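Local coordinates for protein putative enoyl-CoA hydratase/isomerase (Mycobacterium abscessus, PDB 3RSI) that probably acts as a hydro-lyase of lipid metabolism, as a member of the enoyl-CoA hydratase/isomerase (crotonase) family, at residues G111-G116 with A133-P138; L105-N110 with Q122-R127; P18-T23 with R55-T60; R29-S34 with T60-A65. All blocks are in the same frame, centred on the assembly; numbering follows the deposited sequence.

Interaction 1: residues G111-G116 with A133-P138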
loop_
_atom_site.group_PDB
_atom_site.type_symbol
_atom_site.label_atom_id
_atom_site.label_comp_id
_atom_site.label_asym_id
_atom_site.label_seq_id
_atom_site.Cartn_x
_atom_site.Cartn_y
_atom_site.Cartn_z
ATOM N N GLY B 111 -3.519 24.032 -4.107
ATOM C CA GLY B 111 -4.271 24.032 -5.361
ATOM C C GLY B 111 -3.746 22.965 -6.302
ATOM O O GLY B 111 -3.145 21.980 -5.855
ATOM N N ALA B 112 -3.937 23.173 -7.601
ATOM C CA ALA B 112 -3.590 22.178 -8.619
ATOM C C ALA B 112 -2.171 21.646 -8.435
ATOM O O ALA B 112 -1.229 22.425 -8.275
ATOM C CB ALA B 112 -3.752 22.782 -10.041
ATOM N N CYS B 113 -2.031 20.321 -8.454
ATOM C CA CYS B 113 -0.758 19.659 -8.233
ATOM C C CYS B 113 -0.579 18.620 -9.318
ATOM O O CYS B 113 -1.004 17.460 -9.170
ATOM C CB CYS B 113 -0.738 19.017 -6.834
ATOM S SG CYS B 113 0.747 18.028 -6.452
ATOM N N LEU B 114 0.054 19.030 -10.413
ATOM C CA LEU B 114 0.027 18.253 -11.653
ATOM C C LEU B 114 1.415 18.092 -12.230
ATOM O O LEU B 114 2.246 18.979 -12.102
ATOM C CB LEU B 114 -0.857 18.952 -12.694
ATOM C CG LEU B 114 -2.267 19.384 -12.264
ATOM C CD1 LEU B 114 -2.931 20.214 -13.408
ATOM C CD2 LEU B 114 -3.113 18.211 -11.877
ATOM N N GLY B 115 1.673 16.953 -12.862
ATOM C CA GLY B 115 2.940 16.760 -13.554
ATOM C C GLY B 115 4.095 16.738 -12.570
ATOM O O GLY B 115 4.042 16.027 -11.571
ATOM N N GLY B 116 5.131 17.530 -12.857
ATOM C CA GLY B 116 6.310 17.633 -11.994
ATOM C C GLY B 116 5.992 17.918 -10.542
ATOM O O GLY B 116 6.664 17.426 -9.655
ATOM N N ALA B 133 -7.798 21.381 -4.216
ATOM C CA ALA B 133 -6.636 20.830 -4.919
ATOM C C ALA B 133 -7.000 19.627 -5.794
ATOM O O ALA B 133 -7.980 18.915 -5.536
ATOM C CB ALA B 133 -5.560 20.457 -3.947
ATOM N N THR B 134 -6.221 19.432 -6.853
ATOM C CA THR B 134 -6.320 18.250 -7.716
ATOM C C THR B 134 -4.918 17.669 -7.894
ATOM O O THR B 134 -3.925 18.390 -7.743
ATOM C CB THR B 134 -6.922 18.589 -9.104
ATOM O OG1 THR B 134 -6.165 19.638 -9.738
ATOM C CG2 THR B 134 -8.365 19.032 -8.956
ATOM N N PHE B 135 -4.853 16.375 -8.210
ATOM C CA PHE B 135 -3.604 15.619 -8.293
ATOM C C PHE B 135 -3.558 14.791 -9.562
ATOM O O PHE B 135 -4.449 14.006 -9.824
ATOM C CB PHE B 135 -3.495 14.706 -7.078
ATOM C CG PHE B 135 -3.501 15.460 -5.781
ATOM C CD1 PHE B 135 -2.314 15.793 -5.159
ATOM C CD2 PHE B 135 -4.694 15.902 -5.231
ATOM C CE1 PHE B 135 -2.309 16.546 -3.964
ATOM C CE2 PHE B 135 -4.711 16.655 -4.055
ATOM C CZ PHE B 135 -3.504 16.964 -3.414
ATOM N N GLY B 136 -2.521 14.937 -10.353
ATOM C CA GLY B 136 -2.524 14.281 -11.644
ATOM C C GLY B 136 -1.166 14.231 -12.299
ATOM O O GLY B 136 -0.272 14.978 -11.963
ATOM N N LEU B 137 -1.033 13.292 -13.214
ATOM C CA LEU B 137 0.165 13.093 -14.003
ATOM C C LEU B 137 -0.303 12.897 -15.436
ATOM O O LEU B 137 -0.500 11.761 -15.889
ATOM C CB LEU B 137 0.916 11.867 -13.490
ATOM C CG LEU B 137 1.468 11.928 -12.066
ATOM C CD1 LEU B 137 1.851 10.505 -11.601
ATOM C CD2 LEU B 137 2.663 12.898 -11.975
ATOM N N PRO B 138 -0.521 14.007 -16.153
ATOM C CA PRO B 138 -1.134 13.960 -17.480
ATOM C C PRO B 138 -0.196 13.604 -18.618
ATOM O O PRO B 138 -0.612 13.597 -19.776
ATOM C CB PRO B 138 -1.667 15.386 -17.658
ATOM C CG PRO B 138 -0.732 16.239 -16.876
ATOM C CD PRO B 138 -0.340 15.388 -15.676
#
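Cys-113 and Phe-135 are paired on neighbouring parallel strands, and the cysteine side chain can be followed outward over that pair. Its CB lies 3.4 Å from the carbonyl O of Thr-134 and 4.0 Å from Phe-135 CD1. With SG anti to the backbone N (chi1 175°), the sulfur carries on beside Phe-135 CD1 and stops 5.0 Å from the centroid of the Phe-135 ring, 56° off the ring normal. This is an oblique sulfur-aromatic contact. Beyond the two strands, SG and ring lie toward helix 116-121, where Cys-113 touches Cys-118 and Phe-135 touches Leu-121.

The backbone fixes this register. Cys-113 N donates to Thr-134 O (2.8 Å), Cys-113 O accepts from Gly-136 N (3.2 Å), and Gly-115 N closes the ladder on Gly-136 O (2.9 Å). On the sheet face away from Cys-113, Leu-114 bends its CD2 over the backbone of Gly-136, 3.7 Å from Gly-136 N; a glycine leaves that surface flat enough for the methyl to settle close. At the far end Leu-137 CD2 meets Gly-115 O at 3.4 Å, while the ring of Pro-138 packs by its CD against the Gly-115 backbone.

Gly-115 is the N-cap of helix 116-121, and its positive phi (66°) turns the chain from strand into helix. Val-68 of the second subunit packs on Ala-112 and Leu-114. A short parallel pair leading directly into a glycine-rich helix start is consistent with the crotonase fold, in which this region commonly supplies an oxyanion-hole amide.

Interaction 2: residues L105-N110 with Q122-R127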
loop_
_atom_site.group_PDB
_atom_site.type_symbol
_atom_site.label_atom_id
_atom_site.label_comp_id
_atom_site.label_asym_id
_atom_site.label_seq_id
_atom_site.Cartn_x
_atom_site.Cartn_y
_atom_site.Cartn_z
ATOM N N LEU B 105 9.593 16.880 5.347
ATOM C CA LEU B 105 9.066 17.807 4.327
ATOM C C LEU B 105 7.535 17.677 4.274
ATOM O O LEU B 105 6.991 16.592 4.041
ATOM C CB LEU B 105 9.677 17.472 2.964
ATOM C CG LEU B 105 9.314 18.339 1.767
ATOM C CD1 LEU B 105 9.563 19.792 2.104
ATOM C CD2 LEU B 105 10.122 17.878 0.543
ATOM N N ILE B 106 6.860 18.784 4.557
ATOM C CA ILE B 106 5.417 18.844 4.634
ATOM C C ILE B 106 4.875 19.602 3.441
ATOM O O ILE B 106 5.195 20.773 3.263
ATOM C CB ILE B 106 4.972 19.591 5.903
ATOM C CG1 ILE B 106 5.598 18.931 7.135
ATOM C CG2 ILE B 106 3.436 19.606 6.022
ATOM C CD1 ILE B 106 5.435 19.757 8.396
ATOM N N ALA B 107 4.051 18.945 2.634
ATOM C CA ALA B 107 3.427 19.588 1.498
ATOM C C ALA B 107 2.141 20.238 1.961
ATOM O O ALA B 107 1.279 19.569 2.525
ATOM C CB ALA B 107 3.147 18.574 0.380
ATOM N N ALA B 108 2.039 21.550 1.738
ATOM C CA ALA B 108 0.802 22.290 1.876
ATOM C C ALA B 108 0.256 22.475 0.463
ATOM O O ALA B 108 0.602 23.430 -0.236
ATOM C CB ALA B 108 1.057 23.626 2.550
ATOM N N VAL B 109 -0.563 21.530 0.016
ATOM C CA VAL B 109 -1.038 21.546 -1.378
ATOM C C VAL B 109 -2.245 22.464 -1.491
ATOM O O VAL B 109 -3.382 22.071 -1.230
ATOM C CB VAL B 109 -1.332 20.140 -1.916
ATOM C CG1 VAL B 109 -1.576 20.192 -3.434
ATOM C CG2 VAL B 109 -0.169 19.215 -1.571
ATOM N N ASN B 110 -1.973 23.695 -1.904
ATOM C CA ASN B 110 -2.961 24.772 -1.866
ATOM C C ASN B 110 -3.839 24.836 -3.101
ATOM O O ASN B 110 -4.795 25.604 -3.131
ATOM C CB ASN B 110 -2.269 26.107 -1.670
ATOM C CG ASN B 110 -1.236 26.381 -2.738
ATOM O OD1 ASN B 110 -0.186 25.715 -2.799
ATOM N ND2 ASN B 110 -1.532 27.349 -3.610
ATOM N N GLN B 122 5.660 12.951 -4.117
ATOM C CA GLN B 122 5.964 11.614 -3.641
ATOM C C GLN B 122 7.217 11.556 -2.758
ATOM O O GLN B 122 7.385 10.600 -2.021
ATOM C CB GLN B 122 6.041 10.627 -4.808
ATOM C CG GLN B 122 4.670 10.380 -5.447
ATOM C CD GLN B 122 4.774 9.903 -6.877
ATOM O OE1 GLN B 122 5.048 8.731 -7.121
ATOM N NE2 GLN B 122 4.564 10.812 -7.834
ATOM N N GLN B 123 8.037 12.608 -2.785
ATOM C CA GLN B 123 9.201 12.741 -1.919
ATOM C C GLN B 123 8.953 13.727 -0.759
ATOM O O GLN B 123 9.862 14.022 0.027
ATOM C CB GLN B 123 10.436 13.139 -2.733
ATOM C CG GLN B 123 11.028 11.981 -3.558
ATOM C CD GLN B 123 11.921 11.086 -2.716
ATOM O OE1 GLN B 123 11.437 10.299 -1.934
ATOM N NE2 GLN B 123 13.231 11.247 -2.837
ATOM N N THR B 124 7.734 14.238 -0.655
ATOM C CA THR B 124 7.298 14.855 0.578
ATOM C C THR B 124 6.807 13.759 1.528
ATOM O O THR B 124 6.370 12.691 1.097
ATOM C CB THR B 124 6.176 15.917 0.356
ATOM O OG1 THR B 124 4.947 15.286 -0.032
ATOM C CG2 THR B 124 6.611 16.952 -0.670
ATOM N N ASP B 125 6.853 14.048 2.817
ATOM C CA ASP B 125 6.538 13.057 3.861
ATOM C C ASP B 125 5.102 13.088 4.333
ATOM O O ASP B 125 4.453 12.038 4.469
ATOM C CB ASP B 125 7.462 13.303 5.047
ATOM C CG ASP B 125 8.911 13.184 4.646
ATOM O OD1 ASP B 125 9.240 12.171 4.000
ATOM O OD2 ASP B 125 9.698 14.090 4.927
ATOM N N ILE B 126 4.650 14.295 4.634
ATOM C CA ILE B 126 3.361 14.571 5.261
ATOM C C ILE B 126 2.650 15.555 4.342
ATOM O O ILE B 126 3.266 16.499 3.840
ATOM C CB ILE B 126 3.552 15.186 6.677
ATOM C CG1 ILE B 126 4.326 14.210 7.578
ATOM C CG2 ILE B 126 2.210 15.568 7.307
ATOM C CD1 ILE B 126 4.925 14.858 8.849
ATOM N N ARG B 127 1.371 15.324 4.088
ATOM C CA ARG B 127 0.714 15.998 2.965
ATOM C C ARG B 127 -0.662 16.480 3.353
ATOM O O ARG B 127 -1.512 15.682 3.748
ATOM C CB ARG B 127 0.613 15.040 1.776
ATOM C CG ARG B 127 1.964 14.572 1.258
ATOM C CD ARG B 127 1.881 13.361 0.346
ATOM N NE ARG B 127 3.198 12.718 0.181
ATOM C CZ ARG B 127 3.410 11.522 -0.362
ATOM N NH1 ARG B 127 2.396 10.812 -0.827
ATOM N NH2 ARG B 127 4.640 11.028 -0.426
#
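Two torsions set the contact between Leu-105 and the loop at Thr-124 and Asp-125. Leu-105 carries its CG opposite the backbone N (chi1 -178°), which swings CD2 across the Thr-124 methyl, 3.8 Å from CG2. Asp-125 has CG beside its own N (chi1 -59°), and that bend returns the carboxylate to the start of strand 105-109. There OD2 accepts Leu-105 N at 2.8 Å, on its anti side and 20° out of the carboxylate plane.

Both backbone polar groups of Leu-105, its N-H and its carbonyl, are thus engaged. Its carbonyl O receives Asp-125 N at 2.8 Å, in the carbonyl plane, and also Ile-126 N in a weaker bond of 3.3 Å. Lys-216 forms a salt bridge with the same OD2, so this buried carboxylate would probably stay ionised. One step on, Ala-107 N donates to Ile-126 O (2.8 Å), and the methyl of Ala-107 rests on Thr-124, 3.8 Å from OG1, a hydroxyl that is bonded to Leu-121 O.

Arg-127 folds back on the loop: its NH2 reaches Thr-124 O at 2.8 Å, in the guanidinium plane, and Gln-157 gives NH2 a second partner. Leu-121 of helix 116-121 packs on Ala-107 and Arg-127, whereas Ile-106 and Ile-126 face helix 193-205. Strand 105-109 also pairs with a strand of the second subunit. The connection between the parallel neighbours 105-109 and 126-130 runs through short strand 113-114 and helix 116-121, a beta-alpha-beta-like crossover consistent with the crotonase fold.

Interaction 3: residues P18-T23 with R55-T60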
loop_
_atom_site.group_PDB
_atom_site.type_symbol
_atom_site.label_atom_id
_atom_site.label_comp_id
_atom_site.label_asym_id
_atom_site.label_seq_id
_atom_site.Cartn_x
_atom_site.Cartn_y
_atom_site.Cartn_z
ATOM N N PRO B 18 -10.037 -24.767 19.315
ATOM C CA PRO B 18 -8.915 -24.455 18.421
ATOM C C PRO B 18 -8.387 -23.002 18.475
ATOM O O PRO B 18 -7.440 -22.679 17.768
ATOM C CB PRO B 18 -9.494 -24.737 17.033
ATOM C CG PRO B 18 -10.961 -24.458 17.193
ATOM C CD PRO B 18 -11.311 -24.875 18.585
ATOM N N VAL B 19 -8.995 -22.151 19.297
ATOM C CA VAL B 19 -8.591 -20.734 19.440
ATOM C C VAL B 19 -7.865 -20.487 20.785
ATOM O O VAL B 19 -8.248 -21.031 21.820
ATOM C CB VAL B 19 -9.841 -19.820 19.328
ATOM C CG1 VAL B 19 -9.480 -18.309 19.395
ATOM C CG2 VAL B 19 -10.607 -20.124 18.045
ATOM N N VAL B 20 -6.797 -19.697 20.755
ATOM C CA VAL B 20 -6.137 -19.216 21.975
ATOM C C VAL B 20 -6.351 -17.714 22.011
ATOM O O VAL B 20 -6.223 -17.051 20.976
ATOM C CB VAL B 20 -4.596 -19.544 22.035
ATOM C CG1 VAL B 20 -3.935 -19.316 20.707
ATOM C CG2 VAL B 20 -3.885 -18.689 23.091
ATOM N N ILE B 21 -6.691 -17.199 23.194
ATOM C CA ILE B 21 -6.842 -15.780 23.437
ATOM C C ILE B 21 -5.760 -15.333 24.412
ATOM O O ILE B 21 -5.636 -15.881 25.518
ATOM C CB ILE B 21 -8.218 -15.442 24.047
ATOM C CG1 ILE B 21 -9.342 -15.945 23.139
ATOM C CG2 ILE B 21 -8.354 -13.925 24.264
ATOM C CD1 ILE B 21 -10.629 -16.122 23.885
ATOM N N LEU B 22 -4.994 -14.340 23.974
ATOM C CA LEU B 22 -3.920 -13.753 24.737
ATOM C C LEU B 22 -4.389 -12.392 25.216
ATOM O O LEU B 22 -4.847 -11.566 24.413
ATOM C CB LEU B 22 -2.688 -13.581 23.852
ATOM C CG LEU B 22 -2.104 -14.847 23.220
ATOM C CD1 LEU B 22 -0.900 -14.484 22.361
ATOM C CD2 LEU B 22 -1.711 -15.822 24.310
ATOM N N THR B 23 -4.274 -12.147 26.515
ATOM C CA THR B 23 -4.724 -10.891 27.064
ATOM C C THR B 23 -3.590 -10.214 27.810
ATOM O O THR B 23 -3.150 -10.728 28.835
ATOM C CB THR B 23 -5.922 -11.068 27.998
ATOM O OG1 THR B 23 -6.986 -11.685 27.277
ATOM C CG2 THR B 23 -6.391 -9.707 28.531
ATOM N N ARG B 55 -5.609 -23.414 15.832
ATOM C CA ARG B 55 -5.796 -22.924 14.450
ATOM C C ARG B 55 -5.826 -21.390 14.293
ATOM O O ARG B 55 -5.701 -20.869 13.180
ATOM C CB ARG B 55 -7.061 -23.543 13.858
ATOM C CG ARG B 55 -6.964 -25.078 13.639
ATOM C CD ARG B 55 -8.196 -25.584 12.877
ATOM N NE ARG B 55 -8.259 -27.036 12.760
ATOM C CZ ARG B 55 -9.145 -27.706 12.010
ATOM N NH1 ARG B 55 -10.072 -27.061 11.285
ATOM N NH2 ARG B 55 -9.104 -29.034 11.971
ATOM N N ALA B 56 -5.999 -20.668 15.395
ATOM C CA ALA B 56 -6.022 -19.216 15.379
ATOM C C ALA B 56 -5.741 -18.678 16.776
ATOM O O ALA B 56 -6.069 -19.326 17.781
ATOM C CB ALA B 56 -7.385 -18.706 14.879
ATOM N N ALA B 57 -5.131 -17.497 16.828
ATOM C CA ALA B 57 -4.831 -16.802 18.066
ATOM C C ALA B 57 -5.397 -15.378 18.023
ATOM O O ALA B 57 -5.382 -14.719 16.972
ATOM C CB ALA B 57 -3.358 -16.759 18.278
ATOM N N ILE B 58 -5.896 -14.925 19.173
ATOM C CA ILE B 58 -6.456 -13.592 19.333
ATOM C C ILE B 58 -5.646 -12.849 20.391
ATOM O O ILE B 58 -5.344 -13.407 21.455
ATOM C CB ILE B 58 -7.959 -13.636 19.772
ATOM C CG1 ILE B 58 -8.815 -14.319 18.696
ATOM C CG2 ILE B 58 -8.492 -12.201 20.060
ATOM C CD1 ILE B 58 -10.286 -14.612 19.120
ATOM N N LEU B 59 -5.319 -11.594 20.092
ATOM C CA LEU B 59 -4.576 -10.728 21.007
ATOM C C LEU B 59 -5.414 -9.532 21.391
ATOM O O LEU B 59 -5.940 -8.825 20.517
ATOM C CB LEU B 59 -3.280 -10.255 20.347
ATOM C CG LEU B 59 -2.358 -9.404 21.201
ATOM C CD1 LEU B 59 -1.997 -10.061 22.537
ATOM C CD2 LEU B 59 -1.113 -9.091 20.372
ATOM N N THR B 60 -5.523 -9.299 22.689
ATOM C CA THR B 60 -6.333 -8.235 23.221
ATOM C C THR B 60 -5.737 -7.758 24.528
ATOM O O THR B 60 -4.791 -8.360 25.046
ATOM C CB THR B 60 -7.810 -8.688 23.422
ATOM O OG1 THR B 60 -8.677 -7.553 23.368
ATOM C CG2 THR B 60 -8.013 -9.426 24.758
#
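Strands 19-23 and 56-60 run parallel, with axes 4.6 Å apart at closest approach and crossing at -18°, and pair residue for residue from Val-19/Ala-56 to Thr-23/Thr-60. Bonds at Val-20 and Leu-22 stitch them; the straightest joins Leu-22 N to Ile-58 O at 2.7 Å, with 175° at the hydrogen. At the entrance Pro-18 O takes Arg-55 N at 2.8 Å and, weakly, Ala-56 N.

On one face Val-20 CG1 meets Ala-57 CB at 3.6 Å, because chi1 of 42° lodges that methyl between the backbone N and carbonyl carbon. Further along, Leu-59 turns CD1 back to Leu-22 CB (3.8 Å). The other face carries Val-19 CG1 against Ile-58 CD1, also 3.8 Å, and a pair of threonines lying alongside each other, with Thr-23 OG1 3.5 Å from the methyl CG2 of Thr-60.

The Val-20/Leu-59 face is covered by helix 35-50 through Ile-48, Trp-45 and Phe-41, completing a beta-alpha-beta unit. Strand 11-16 flanks 19-24 in antiparallel fashion; beyond 56-61 the sheet continues into a strand of the second subunit, where Ala-108 O bonds Thr-60 OG1.

Interaction 4: residues R29-S34 with T60-A65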
loop_
_atom_site.group_PDB
_atom_site.type_symbol
_atom_site.label_atom_id
_atom_site.label_comp_id
_atom_site.label_asym_id
_atom_site.label_seq_id
_atom_site.Cartn_x
_atom_site.Cartn_y
_atom_site.Cartn_z
ATOM N N ARG B 29 -0.762 0.035 34.313
ATOM C CA ARG B 29 0.005 0.663 33.246
ATOM C C ARG B 29 -0.704 0.547 31.895
ATOM O O ARG B 29 -0.053 0.617 30.852
ATOM C CB ARG B 29 1.382 -0.008 33.128
ATOM C CG ARG B 29 2.307 0.169 34.356
ATOM C CD ARG B 29 2.883 1.549 34.467
ATOM N NE ARG B 29 3.238 2.129 33.172
ATOM C CZ ARG B 29 4.334 1.851 32.467
ATOM N NH1 ARG B 29 5.236 0.980 32.907
ATOM N NH2 ARG B 29 4.532 2.457 31.297
ATOM N N ARG B 30 -2.029 0.389 31.922
ATOM C CA ARG B 30 -2.831 0.125 30.724
ATOM C C ARG B 30 -2.136 -0.835 29.745
ATOM O O ARG B 30 -2.032 -0.589 28.538
ATOM C CB ARG B 30 -3.246 1.436 30.065
ATOM C CG ARG B 30 -4.328 2.193 30.902
ATOM C CD ARG B 30 -4.735 3.519 30.259
ATOM N NE ARG B 30 -3.564 4.365 30.063
ATOM C CZ ARG B 30 -3.452 5.360 29.187
ATOM N NH1 ARG B 30 -4.452 5.692 28.391
ATOM N NH2 ARG B 30 -2.305 6.030 29.107
ATOM N N ASN B 31 -1.658 -1.931 30.321
ATOM C CA ASN B 31 -1.163 -3.103 29.603
ATOM C C ASN B 31 0.129 -2.855 28.826
ATOM O O ASN B 31 0.423 -3.569 27.869
ATOM C CB ASN B 31 -2.273 -3.688 28.718
ATOM C CG ASN B 31 -3.560 -3.961 29.501
ATOM O OD1 ASN B 31 -3.519 -4.343 30.672
ATOM N ND2 ASN B 31 -4.702 -3.787 28.848
ATOM N N ALA B 32 0.902 -1.865 29.267
ATOM C CA ALA B 32 2.230 -1.587 28.708
ATOM C C ALA B 32 3.096 -2.837 28.748
ATOM O O ALA B 32 3.105 -3.571 29.745
ATOM C CB ALA B 32 2.929 -0.448 29.473
ATOM N N LEU B 33 3.819 -3.065 27.662
ATOM C CA LEU B 33 4.781 -4.156 27.595
ATOM C C LEU B 33 5.792 -4.074 28.728
ATOM O O LEU B 33 6.221 -3.008 29.093
ATOM C CB LEU B 33 5.540 -4.095 26.282
ATOM C CG LEU B 33 4.720 -4.250 24.998
ATOM C CD1 LEU B 33 5.689 -4.291 23.791
ATOM C CD2 LEU B 33 3.815 -5.494 25.051
ATOM N N SER B 34 6.144 -5.220 29.294
ATOM C CA SER B 34 7.245 -5.309 30.254
ATOM C C SER B 34 8.135 -6.461 29.810
ATOM O O SER B 34 7.724 -7.280 28.985
ATOM C CB SER B 34 6.710 -5.596 31.645
ATOM O OG SER B 34 6.016 -6.836 31.656
ATOM N N THR B 60 -5.523 -9.299 22.689
ATOM C CA THR B 60 -6.333 -8.235 23.221
ATOM C C THR B 60 -5.737 -7.758 24.528
ATOM O O THR B 60 -4.791 -8.360 25.046
ATOM C CB THR B 60 -7.810 -8.688 23.422
ATOM O OG1 THR B 60 -8.677 -7.553 23.368
ATOM C CG2 THR B 60 -8.013 -9.426 24.758
ATOM N N GLY B 61 -6.295 -6.672 25.057
ATOM C CA GLY B 61 -5.854 -6.107 26.317
ATOM C C GLY B 61 -6.945 -6.194 27.369
ATOM O O GLY B 61 -8.128 -6.172 27.049
ATOM N N ALA B 62 -6.531 -6.283 28.624
ATOM C CA ALA B 62 -7.452 -6.260 29.754
ATOM C C ALA B 62 -8.068 -4.861 29.970
ATOM O O ALA B 62 -7.396 -3.830 29.867
ATOM C CB ALA B 62 -6.749 -6.741 31.022
ATOM N N GLY B 63 -9.362 -4.850 30.260
ATOM C CA GLY B 63 -10.081 -3.605 30.558
ATOM C C GLY B 63 -10.306 -2.763 29.318
ATOM O O GLY B 63 -10.614 -3.281 28.256
ATOM N N SER B 64 -10.117 -1.463 29.441
ATOM C CA SER B 64 -10.528 -0.527 28.390
ATOM C C SER B 64 -9.357 0.028 27.578
ATOM O O SER B 64 -9.528 0.990 26.833
ATOM C CB SER B 64 -11.325 0.612 29.024
ATOM O OG SER B 64 -10.581 1.208 30.082
ATOM N N ALA B 65 -8.181 -0.590 27.736
ATOM C CA ALA B 65 -6.978 -0.264 26.964
ATOM C C ALA B 65 -6.412 -1.527 26.340
ATOM O O ALA B 65 -6.487 -2.601 26.924
ATOM C CB ALA B 65 -5.936 0.367 27.843
#
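Arg-30 lays the aliphatic base of its side chain over the methyl of Ala-65: CB is 3.6 Å from Ala-65 CB and CG follows at 3.9 Å. The chain then bends at chi3 and carries the guanidinium away from the 60-65 loop, so the overlap is purely apolar.

The polar part belongs to Asn-31, the next residue in a type I' turn closed by Ala-32 N on Arg-29 O. Its CG sits opposite the carbonyl carbon (chi1 -53°), which sends the amide into the mouth of the 62-65 turn, type II'. There ND2 donates to Ala-62 O at 2.9 Å. The bond is nearly straight (162° at the hydrogen) and meets a lone pair in the carbonyl plane, and the acceptor lies in the amide plane of Asn-31. The same nitrogen makes a weak, bent bond to Ala-65 O, also 2.9 Å long, with 122° at the hydrogen. Gly-61 passes close beside ND2, its C at 3.6 Å, where the absence of a side chain leaves room for the amide.

At the other end of the amide, OD1 accepts Arg-26 N, which fixes which way the group is flipped. Asn-110 OD1 of the second subunit accepts Gly-61 N. A buried amide donating to turn carbonyls while accepting from Arg-26 N earlier in its own loop implies that Asn-31 ties the approach to helix 35-50 to the end of strand 56-61 by directional bonds, with the arginine stem adding only apolar packing.

How the interactions relate
Along the chain, interactions 3 and 4 interleave and both close before interactions 2 and 1, which interleave in turn. Interactions 3 and 4 share Thr-60 and strand 56-61; their centres lie 16 Å apart and Thr-23 CG2 touches Ala-62 N at 3.4 Å. Interactions 1 and 2 are 13 Å apart between centres and meet through Val-109, on Phe-135 and Ala-133; their strands follow one another in the chain. The two groups stand on opposite sides of the chain's centre, with 35 to 46 Å between centres. All four reach the second subunit: strand 105-109 and strand 56-61 each extend into a parallel ladder with it, so the sheets run on from one subunit to the next in the three-chain assembly.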